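Local coordinates for protein LRIM1 (Anopheles gambiae, PDB 3O53) that forms a heterodimeric complex with the leucine-rich repeat protein APL1C that regulates complement-like immunity in the mosquito, the piece here being its leucine-rich repeat domain, at residues 29-33 against 55-59; 71-77 against 91-97; 184-190 against 208-212; 240-245 against 271-276. One frame throughout, in Å; residues are numbered along the deposited sequence.

Contact 1: residues 29-33 against 55-59; sequences LRQSA and APFTK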
# COMPACT_ATOMS: atom_id res chain seq x y z
N LEU A 29 -24.66 -8.34 25.37
CA LEU A 29 -23.42 -9.02 25.07
C LEU A 29 -22.51 -9.00 26.29
O LEU A 29 -21.82 -9.97 26.58
CB LEU A 29 -22.71 -8.36 23.88
CG LEU A 29 -21.73 -9.24 23.11
CD1 LEU A 29 -22.47 -10.30 22.31
CD2 LEU A 29 -20.85 -8.39 22.19
N ARG A 30 -22.52 -7.89 27.03
CA ARG A 30 -21.64 -7.73 28.18
C ARG A 30 -21.92 -8.80 29.24
O ARG A 30 -21.07 -9.07 30.09
CB ARG A 30 -21.80 -6.33 28.79
CG ARG A 30 -20.97 -6.10 30.04
CD ARG A 30 -20.92 -4.63 30.41
NE ARG A 30 -20.04 -4.39 31.55
CZ ARG A 30 -19.67 -3.18 31.97
NH1 ARG A 30 -20.11 -2.09 31.35
NH2 ARG A 30 -18.86 -3.07 33.01
N GLN A 31 -23.11 -9.38 29.19
CA GLN A 31 -23.50 -10.46 30.11
C GLN A 31 -22.55 -11.66 30.02
O GLN A 31 -22.39 -12.40 30.98
CB GLN A 31 -24.92 -10.94 29.78
CG GLN A 31 -25.95 -9.84 29.80
CD GLN A 31 -26.20 -9.33 31.19
OE1 GLN A 31 -25.60 -8.35 31.62
NE2 GLN A 31 -27.09 -10.00 31.91
N SER A 32 -21.96 -11.84 28.84
CA SER A 32 -21.00 -12.91 28.60
C SER A 32 -19.70 -12.33 28.02
O SER A 32 -19.10 -12.91 27.12
CB SER A 32 -21.60 -13.93 27.62
OG SER A 32 -21.99 -13.30 26.41
N ALA A 33 -19.28 -11.19 28.56
CA ALA A 33 -18.15 -10.44 28.03
C ALA A 33 -16.84 -11.23 28.01
O ALA A 33 -16.00 -11.03 27.13
CB ALA A 33 -17.97 -9.16 28.83
N ALA A 55 -15.19 -1.26 25.70
CA ALA A 55 -14.22 -1.40 26.78
C ALA A 55 -14.41 -2.67 27.62
O ALA A 55 -13.44 -3.30 28.01
CB ALA A 55 -14.26 -0.17 27.67
N PRO A 56 -15.67 -3.04 27.92
CA PRO A 56 -15.88 -4.18 28.82
C PRO A 56 -15.51 -5.54 28.22
O PRO A 56 -15.51 -6.55 28.93
CB PRO A 56 -17.38 -4.12 29.12
CG PRO A 56 -17.95 -3.33 28.00
CD PRO A 56 -16.92 -2.30 27.71
N PHE A 57 -15.19 -5.58 26.93
CA PHE A 57 -14.86 -6.84 26.27
C PHE A 57 -13.35 -7.02 26.22
O PHE A 57 -12.72 -6.82 25.19
CB PHE A 57 -15.49 -6.88 24.89
CG PHE A 57 -16.98 -6.70 24.91
CD1 PHE A 57 -17.80 -7.72 25.40
CD2 PHE A 57 -17.57 -5.52 24.49
CE1 PHE A 57 -19.18 -7.56 25.44
CE2 PHE A 57 -18.95 -5.36 24.54
CZ PHE A 57 -19.75 -6.38 25.01
N THR A 58 -12.78 -7.41 27.36
CA THR A 58 -11.34 -7.39 27.57
C THR A 58 -10.61 -8.53 26.87
O THR A 58 -9.38 -8.55 26.82
CB THR A 58 -11.00 -7.46 29.07
OG1 THR A 58 -11.65 -8.59 29.66
CG2 THR A 58 -11.44 -6.19 29.78
N LYS A 59 -11.37 -9.49 26.35
CA LYS A 59 -10.79 -10.60 25.61
C LYS A 59 -11.03 -10.47 24.10
O LYS A 59 -10.67 -11.35 23.33
CB LYS A 59 -11.37 -11.93 26.11
CG LYS A 59 -10.98 -12.27 27.55
CD LYS A 59 -9.47 -12.27 27.73
CE LYS A 59 -9.06 -12.72 29.12
NZ LYS A 59 -9.37 -14.16 29.36

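Contact 2: residues 71-77 against 91-97; sequences YETLDLE and YVQELLV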
# COMPACT_ATOMS: atom_id res chain seq x y z
N TYR A 71 -18.34 7.22 10.06
CA TYR A 71 -17.79 8.42 9.42
C TYR A 71 -16.88 9.17 10.39
O TYR A 71 -16.79 8.82 11.57
CB TYR A 71 -18.91 9.32 8.93
CG TYR A 71 -19.79 9.85 10.05
CD1 TYR A 71 -19.75 11.19 10.42
CD2 TYR A 71 -20.64 9.01 10.74
CE1 TYR A 71 -20.54 11.68 11.44
CE2 TYR A 71 -21.44 9.49 11.77
CZ TYR A 71 -21.39 10.82 12.11
OH TYR A 71 -22.18 11.29 13.14
N GLU A 72 -16.21 10.20 9.88
CA GLU A 72 -15.29 11.00 10.68
C GLU A 72 -14.26 10.13 11.40
O GLU A 72 -13.56 9.34 10.76
CB GLU A 72 -16.07 11.87 11.67
CG GLU A 72 -16.86 12.98 11.01
CD GLU A 72 -17.67 13.80 12.00
OE1 GLU A 72 -17.87 15.00 11.74
OE2 GLU A 72 -18.09 13.25 13.04
N THR A 73 -14.17 10.25 12.72
CA THR A 73 -13.10 9.58 13.47
C THR A 73 -13.55 8.25 14.08
O THR A 73 -14.58 8.18 14.76
CB THR A 73 -12.55 10.50 14.58
OG1 THR A 73 -11.94 11.65 13.97
CG2 THR A 73 -11.52 9.78 15.43
N LEU A 74 -12.79 7.19 13.82
CA LEU A 74 -12.98 5.91 14.49
C LEU A 74 -11.79 5.69 15.42
O LEU A 74 -10.68 5.36 14.96
CB LEU A 74 -13.07 4.75 13.48
CG LEU A 74 -13.18 3.37 14.14
CD1 LEU A 74 -14.38 3.33 15.08
CD2 LEU A 74 -13.26 2.24 13.12
N ASP A 75 -12.00 5.90 16.71
CA ASP A 75 -10.91 5.86 17.68
C ASP A 75 -11.06 4.66 18.58
O ASP A 75 -11.89 4.63 19.48
CB ASP A 75 -10.89 7.15 18.52
CG ASP A 75 -9.66 7.22 19.43
OD1 ASP A 75 -9.01 6.18 19.67
OD2 ASP A 75 -9.36 8.33 19.92
N LEU A 76 -10.24 3.64 18.32
CA LEU A 76 -10.28 2.42 19.10
C LEU A 76 -8.91 2.15 19.70
O LEU A 76 -8.54 1.00 19.94
CB LEU A 76 -10.68 1.25 18.22
CG LEU A 76 -12.02 1.45 17.52
CD1 LEU A 76 -12.33 0.22 16.67
CD2 LEU A 76 -13.13 1.70 18.54
N GLU A 77 -8.16 3.22 19.93
CA GLU A 77 -6.79 3.11 20.43
C GLU A 77 -6.77 2.44 21.80
O GLU A 77 -5.79 1.78 22.16
CB GLU A 77 -6.17 4.50 20.51
CG GLU A 77 -4.69 4.50 20.88
CD GLU A 77 -4.08 5.89 20.83
OE1 GLU A 77 -4.30 6.61 19.82
OE2 GLU A 77 -3.37 6.26 21.78
N TYR A 91 -17.03 5.08 5.83
CA TYR A 91 -16.69 6.45 5.42
C TYR A 91 -15.69 7.09 6.36
O TYR A 91 -15.62 8.31 6.45
CB TYR A 91 -17.94 7.32 5.35
CG TYR A 91 -19.00 6.77 4.43
CD1 TYR A 91 -18.78 6.65 3.07
CD2 TYR A 91 -20.23 6.37 4.93
CE1 TYR A 91 -19.75 6.15 2.23
CE2 TYR A 91 -21.21 5.86 4.10
CZ TYR A 91 -20.96 5.75 2.75
OH TYR A 91 -21.93 5.25 1.92
N VAL A 92 -14.93 6.28 7.08
CA VAL A 92 -14.01 6.81 8.08
C VAL A 92 -12.99 7.77 7.46
O VAL A 92 -12.45 7.50 6.40
CB VAL A 92 -13.30 5.67 8.84
CG1 VAL A 92 -12.26 6.23 9.79
CG2 VAL A 92 -14.32 4.83 9.59
N GLN A 93 -12.73 8.88 8.15
CA GLN A 93 -11.73 9.85 7.73
C GLN A 93 -10.45 9.75 8.56
O GLN A 93 -9.36 9.88 8.02
CB GLN A 93 -12.30 11.27 7.81
CG GLN A 93 -13.53 11.47 6.93
CD GLN A 93 -14.04 12.90 6.97
OE1 GLN A 93 -14.08 13.53 8.02
NE2 GLN A 93 -14.43 13.42 5.81
N GLU A 94 -10.58 9.52 9.86
CA GLU A 94 -9.40 9.38 10.70
C GLU A 94 -9.53 8.16 11.59
O GLU A 94 -10.54 7.94 12.23
CB GLU A 94 -9.19 10.64 11.55
CG GLU A 94 -9.15 11.92 10.73
CD GLU A 94 -8.76 13.13 11.57
OE1 GLU A 94 -7.91 12.98 12.48
OE2 GLU A 94 -9.30 14.23 11.32
N LEU A 95 -8.47 7.36 11.63
CA LEU A 95 -8.52 6.06 12.27
C LEU A 95 -7.39 5.95 13.28
O LEU A 95 -6.25 6.29 12.98
CB LEU A 95 -8.38 4.97 11.19
CG LEU A 95 -8.16 3.52 11.59
CD1 LEU A 95 -9.32 3.04 12.44
CD2 LEU A 95 -7.99 2.65 10.32
N LEU A 96 -7.71 5.49 14.49
CA LEU A 96 -6.69 5.24 15.51
C LEU A 96 -6.88 3.86 16.11
O LEU A 96 -7.98 3.50 16.52
CB LEU A 96 -6.79 6.28 16.63
CG LEU A 96 -6.73 7.75 16.20
CD1 LEU A 96 -8.08 8.21 15.72
CD2 LEU A 96 -6.25 8.63 17.36
N VAL A 97 -5.81 3.09 16.20
CA VAL A 97 -5.91 1.75 16.74
C VAL A 97 -4.79 1.47 17.75
O VAL A 97 -3.85 2.25 17.87
CB VAL A 97 -5.94 0.70 15.61
CG1 VAL A 97 -7.07 1.04 14.64
CG2 VAL A 97 -4.61 0.65 14.87
O HOH W 1 -16.61 11.01 7.01
O HOH W 2 -3.32 5.18 17.84

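Contact 3: residues 184-190 against 208-212; sequences VKGQVVF and PEFQS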
# COMPACT_ATOMS: atom_id res chain seq x y z
N VAL A 184 10.46 9.77 -6.15
CA VAL A 184 10.81 8.83 -5.10
C VAL A 184 12.25 9.13 -4.67
O VAL A 184 13.09 9.43 -5.50
CB VAL A 184 10.71 7.36 -5.58
CG1 VAL A 184 11.18 6.40 -4.49
CG2 VAL A 184 9.29 7.01 -6.00
N LYS A 185 12.52 9.03 -3.38
CA LYS A 185 13.88 9.16 -2.90
C LYS A 185 14.03 8.31 -1.65
O LYS A 185 13.08 7.69 -1.20
CB LYS A 185 14.21 10.62 -2.60
CG LYS A 185 13.48 11.21 -1.41
CD LYS A 185 13.92 12.64 -1.16
CE LYS A 185 13.40 13.17 0.17
NZ LYS A 185 13.89 14.55 0.47
N GLY A 186 15.24 8.27 -1.11
CA GLY A 186 15.52 7.53 0.11
C GLY A 186 16.29 6.26 -0.16
O GLY A 186 16.00 5.54 -1.12
N GLN A 187 17.28 5.99 0.67
CA GLN A 187 18.05 4.76 0.57
C GLN A 187 17.77 3.93 1.82
O GLN A 187 18.21 4.28 2.90
CB GLN A 187 19.55 5.04 0.48
CG GLN A 187 19.93 5.99 -0.63
CD GLN A 187 19.70 5.41 -2.00
OE1 GLN A 187 19.53 4.20 -2.15
NE2 GLN A 187 19.71 6.27 -3.01
N VAL A 188 17.03 2.85 1.66
CA VAL A 188 16.81 1.94 2.77
C VAL A 188 17.07 0.52 2.30
O VAL A 188 16.68 0.14 1.20
CB VAL A 188 15.37 2.07 3.32
CG1 VAL A 188 15.14 1.10 4.47
CG2 VAL A 188 15.11 3.51 3.75
N VAL A 189 17.75 -0.25 3.13
CA VAL A 189 17.92 -1.66 2.85
C VAL A 189 16.71 -2.42 3.40
O VAL A 189 16.62 -2.68 4.59
CB VAL A 189 19.23 -2.21 3.45
CG1 VAL A 189 19.37 -3.70 3.14
CG2 VAL A 189 20.43 -1.44 2.90
N PHE A 190 15.77 -2.73 2.51
CA PHE A 190 14.60 -3.53 2.87
C PHE A 190 14.97 -5.00 2.73
O PHE A 190 14.78 -5.61 1.68
CB PHE A 190 13.40 -3.19 1.98
CG PHE A 190 12.85 -1.80 2.22
CD1 PHE A 190 12.13 -1.52 3.38
CD2 PHE A 190 13.05 -0.79 1.30
CE1 PHE A 190 11.62 -0.24 3.61
CE2 PHE A 190 12.55 0.48 1.53
CZ PHE A 190 11.83 0.75 2.68
N PRO A 208 18.58 6.21 -8.01
CA PRO A 208 19.41 5.41 -7.10
C PRO A 208 18.65 4.91 -5.88
O PRO A 208 19.05 3.93 -5.27
CB PRO A 208 20.51 6.39 -6.65
CG PRO A 208 20.55 7.42 -7.72
CD PRO A 208 19.14 7.57 -8.21
N GLU A 209 17.56 5.59 -5.55
CA GLU A 209 16.68 5.17 -4.47
C GLU A 209 16.22 3.72 -4.67
O GLU A 209 15.88 3.02 -3.71
CB GLU A 209 15.47 6.10 -4.38
CG GLU A 209 14.61 6.13 -5.65
CD GLU A 209 15.07 7.16 -6.69
OE1 GLU A 209 16.15 7.78 -6.51
OE2 GLU A 209 14.34 7.35 -7.69
N PHE A 210 16.19 3.27 -5.92
CA PHE A 210 15.67 1.94 -6.21
C PHE A 210 16.64 0.81 -5.85
O PHE A 210 16.30 -0.36 -5.94
CB PHE A 210 15.18 1.85 -7.67
CG PHE A 210 13.82 2.48 -7.85
CD1 PHE A 210 12.66 1.74 -7.63
CD2 PHE A 210 13.70 3.82 -8.19
CE1 PHE A 210 11.40 2.32 -7.78
CE2 PHE A 210 12.45 4.41 -8.34
CZ PHE A 210 11.29 3.66 -8.13
N GLN A 211 17.84 1.17 -5.40
CA GLN A 211 18.70 0.15 -4.81
C GLN A 211 18.02 -0.35 -3.53
O GLN A 211 18.27 -1.47 -3.09
CB GLN A 211 20.10 0.68 -4.52
CG GLN A 211 21.15 -0.43 -4.35
CD GLN A 211 21.24 -1.36 -5.56
OE1 GLN A 211 20.93 -0.98 -6.68
NE2 GLN A 211 21.68 -2.60 -5.33
N SER A 212 17.13 0.48 -2.97
CA SER A 212 16.31 0.06 -1.83
C SER A 212 15.51 -1.20 -2.16
O SER A 212 15.12 -1.94 -1.27
CB SER A 212 15.34 1.16 -1.42
OG SER A 212 16.02 2.29 -0.92
O HOH W 3 12.23 8.95 -8.66
O HOH W 4 15.66 -4.88 -1.50

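Contact 4: residues 240-245 against 271-276; sequences EHFDLR and TVKKLT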
# COMPACT_ATOMS: atom_id res chain seq x y z
N GLU A 240 12.15 -12.17 -10.49
CA GLU A 240 11.42 -13.04 -11.43
C GLU A 240 10.41 -12.26 -12.28
O GLU A 240 9.91 -12.76 -13.28
CB GLU A 240 10.66 -14.11 -10.66
CG GLU A 240 11.50 -14.95 -9.73
CD GLU A 240 10.66 -15.92 -8.90
OE1 GLU A 240 9.42 -15.86 -9.00
OE2 GLU A 240 11.25 -16.73 -8.14
N HIS A 241 10.09 -11.03 -11.87
CA HIS A 241 9.05 -10.25 -12.56
C HIS A 241 9.49 -8.80 -12.56
O HIS A 241 9.73 -8.20 -11.50
CB HIS A 241 7.69 -10.44 -11.86
CG HIS A 241 6.58 -9.62 -12.44
ND1 HIS A 241 5.56 -10.18 -13.19
CD2 HIS A 241 6.32 -8.29 -12.38
CE1 HIS A 241 4.71 -9.23 -13.56
NE2 HIS A 241 5.16 -8.07 -13.09
N PHE A 242 9.64 -8.23 -13.75
CA PHE A 242 10.21 -6.92 -13.91
C PHE A 242 9.45 -6.23 -15.04
O PHE A 242 9.60 -6.58 -16.20
CB PHE A 242 11.70 -7.06 -14.25
CG PHE A 242 12.46 -5.75 -14.29
CD1 PHE A 242 13.00 -5.21 -13.14
CD2 PHE A 242 12.66 -5.10 -15.49
CE1 PHE A 242 13.72 -4.02 -13.18
CE2 PHE A 242 13.38 -3.92 -15.55
CZ PHE A 242 13.91 -3.37 -14.40
N ASP A 243 8.61 -5.25 -14.68
CA ASP A 243 7.68 -4.67 -15.65
C ASP A 243 7.84 -3.15 -15.76
O ASP A 243 7.38 -2.40 -14.89
CB ASP A 243 6.25 -5.01 -15.23
CG ASP A 243 5.23 -4.69 -16.30
OD1 ASP A 243 5.59 -4.04 -17.30
OD2 ASP A 243 4.05 -5.07 -16.12
N LEU A 244 8.48 -2.70 -16.84
CA LEU A 244 8.65 -1.28 -17.13
C LEU A 244 7.93 -0.90 -18.41
O LEU A 244 8.32 0.05 -19.10
CB LEU A 244 10.13 -0.94 -17.30
CG LEU A 244 11.07 -1.29 -16.16
CD1 LEU A 244 12.46 -0.75 -16.45
CD2 LEU A 244 10.53 -0.74 -14.84
N ARG A 245 6.89 -1.65 -18.77
CA ARG A 245 6.10 -1.35 -19.94
C ARG A 245 5.42 0.01 -19.78
O ARG A 245 5.23 0.47 -18.66
CB ARG A 245 5.02 -2.41 -20.15
CG ARG A 245 5.53 -3.76 -20.62
CD ARG A 245 4.37 -4.71 -20.75
NE ARG A 245 3.67 -4.85 -19.47
CZ ARG A 245 2.42 -5.25 -19.32
NH1 ARG A 245 1.67 -5.56 -20.38
NH2 ARG A 245 1.90 -5.34 -18.11
N THR A 271 8.83 -11.41 -18.66
CA THR A 271 7.70 -10.76 -18.00
C THR A 271 6.69 -10.26 -19.03
O THR A 271 5.49 -10.49 -18.88
CB THR A 271 8.17 -9.59 -17.11
OG1 THR A 271 8.96 -10.10 -16.04
CG2 THR A 271 6.96 -8.84 -16.51
N VAL A 272 7.17 -9.60 -20.08
CA VAL A 272 6.28 -9.12 -21.13
C VAL A 272 5.61 -10.31 -21.84
O VAL A 272 4.40 -10.30 -22.08
CB VAL A 272 7.01 -8.24 -22.16
CG1 VAL A 272 6.07 -7.84 -23.28
CG2 VAL A 272 7.60 -6.99 -21.49
N LYS A 273 6.38 -11.34 -22.15
CA LYS A 273 5.82 -12.52 -22.81
C LYS A 273 4.68 -13.11 -21.98
O LYS A 273 3.59 -13.37 -22.49
CB LYS A 273 6.88 -13.60 -23.04
CG LYS A 273 6.40 -14.70 -23.97
CD LYS A 273 7.38 -15.85 -24.05
CE LYS A 273 6.84 -16.96 -24.95
NZ LYS A 273 7.67 -18.20 -24.90
N LYS A 274 4.94 -13.33 -20.70
CA LYS A 274 3.96 -13.92 -19.80
C LYS A 274 2.66 -13.11 -19.76
O LYS A 274 1.57 -13.69 -19.67
CB LYS A 274 4.57 -14.03 -18.39
CG LYS A 274 3.56 -14.19 -17.28
CD LYS A 274 4.25 -14.27 -15.91
CE LYS A 274 4.60 -12.89 -15.35
NZ LYS A 274 5.13 -13.00 -13.95
N LEU A 275 2.76 -11.79 -19.83
CA LEU A 275 1.59 -10.93 -19.63
C LEU A 275 0.82 -10.60 -20.91
O LEU A 275 -0.36 -10.27 -20.85
CB LEU A 275 2.01 -9.62 -18.92
CG LEU A 275 2.55 -9.80 -17.50
CD1 LEU A 275 3.05 -8.48 -16.92
CD2 LEU A 275 1.49 -10.42 -16.58
N THR A 276 1.47 -10.67 -22.07
CA THR A 276 0.81 -10.27 -23.32
C THR A 276 0.91 -11.30 -24.44
O THR A 276 0.23 -11.19 -25.45
CB THR A 276 1.41 -8.98 -23.87
OG1 THR A 276 2.76 -9.23 -24.31
CG2 THR A 276 1.38 -7.87 -22.82
O HOH W 5 7.74 -13.05 -15.22

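Contact 1: residues 29-33 against 55-59
Residues 29-33, which begin on helix 22-30, face the loop 55-59, and the two backbones come nearest at A33 and F57, whose CA atoms lie 5.2 Å apart. No hydrogen bond passes between the segments; the F57 side chain does most of the joining. With CG beside its own backbone N (chi1 -57°), the ring reaches in among L29, R30 and A33. Its outermost carbon, F57 CZ, meets L29 CD2 at 3.6 Å, the two side chains crossing at about a right angle, while F57 CE1 lies 3.7 Å from R30 CA. The methyl A33 CB reaches F57 CD1 at 3.7 Å and also rests 3.6 Å from P56 O. Farther out, the R30 chain runs extended past the proline, so that P56 CB sits under one face of the guanidinium, toward its rim, 3.6 Å from R30 NE. V36 adds to the apolar cluster, touching both L29 and F57. The arrangement joins the end region of helix 22-30 to the loop between helix 51-54 and strand 62-64, near the N-terminal end of the solenoid. With L29 and F57 buried, R30 at the exposed margin and nothing polar bonded across, the fit rests on shape.

Contact 2: residues 71-77 against 91-97
In this leucine-rich repeat solenoid, L74 and D75 pair with L95 and L96 in a short parallel sheet of strands 73-76, 94-97 and 113-116, separate from the main row of repeat strands. The axes of 73-76 and 94-97 run 4.8 Å apart and only 3° from parallel. The ladder starts at E72 O, which accepts two backbone N-H groups: Q93 N at 2.8 Å, on a lone pair in the carbonyl plane, and E94 N at 3.1 Å, from above that plane. From there L74 N bonds to E94 O, L96 N to L74 O and L76 N to L96 O, the regular alternation of parallel strands. Side chains divide between two faces. L74 and L95 lie side by side pointing the same way, L74 CD2 4.1 Å from L95 CD1, on the buried face that L76 and V97 extend onto L85. T73, D75, E94 and L96 occupy the other face, where L96 CD1 meets T73 CG2 at 3.8 Å. D75 closes an Asx turn by taking the N-H of E77 on OD1. One water joins E72 N to Y91 O; at the far end another donates to both E77 OE1, at 2.6 Å, and V97 O.

Contact 3: residues 184-190 against 208-212
The F190 ring has V188 CG1 over the centre of one face, 3.7 Å above its plane, and S212 O at its edge, in plane and 3.5 Å from F190 CD2. This is the convex side of a leucine-rich repeat solenoid, where the chain leaving strand 183-185 lies along the 3-10 segment 208-212 of the next coil. The other ring, F210, comes obliquely near V184 CB. Beside it the first torsion of E209 (chi1 61°) sets CG between its backbone N and carbonyl carbon and against V184 CG1, at 3.6 Å; the bend at chi2 then directs the carboxylate. That group lies against the carbonyl of V184, with E209 CD 3.2 Å from V184 O, although both sides offer only acceptors there. Its OE2 is satisfied otherwise, accepting from the backbone N of G207 and taking a proton from a water to which V184 N also donates. Farther along, G186, with a positive phi (106°), brings its O to 3.3 Å from E209 CB. S212 joins the two backbones through its hydroxyl: V188 N donates to S212 OG at 2.8 Å, almost straight at 175°.

Contact 4: residues 240-245 against 271-276
H241 and T271 cross at about a right angle, with the threonine methyl over the imidazole: T271 CG2 lies 3.8 Å from the ring centroid and 13° off its normal, a CH-pi contact. K274 takes the edge of the same ring. Its chain bends at chi3 and brings NZ exactly into the imidazole plane, where it donates to H241 ND1 at 3.0 Å, and this would probably favour a neutral ring with its proton on NE2. W218, on the neighbouring strand, stacks with H241. In T271, chi1 -65° sets the hydroxyl beside the backbone N and the methyl toward the ring: OG1 accepts from F242 N at 3.0 Å and is also hydrogen-bonded to V267 O one turn back in helix 262-276. A water links K274 NZ with E240 O and T271 OG1. At the other end R245 grips D243 side-on, NE to OD1 and NH2 to the syn lone pair of OD2 at 2.9 Å. R245 N reaches that same OD1 from the opposite face, closing an Asx turn. L275 lies over one face of the guanidinium, with CD1 3.5 Å from R245 NH2. Strand 241-243, the last of its row, crosses residues 271-276 of the helix at -82°; a helix laid over the final strand in this way is characteristic of the C-terminal cap of a leucine-rich repeat domain.

Contacts 1 and 4 lie toward opposite ends of the solenoid, their centres about 51 Å apart, while contacts 2 and 3 join coils within it. Each is partly buried, yet the chemistry changes with position. Strand meets strand through a peptide ladder in contact 2. In contact 3 a loop meets a 3-10 segment, with a buried glutamate and serine at the centre, and a backbone N-H bonds to the serine hydroxyl; contact 4 repeats that kind of bond with a threonine on a helix. Contact 1 relies on apolar carbon and a proline carbon over a guanidinium face, without a hydrogen bond across it, whereas contact 4 has a histidine-lysine bond, and a salt bridge within the strand side that the helix packs over.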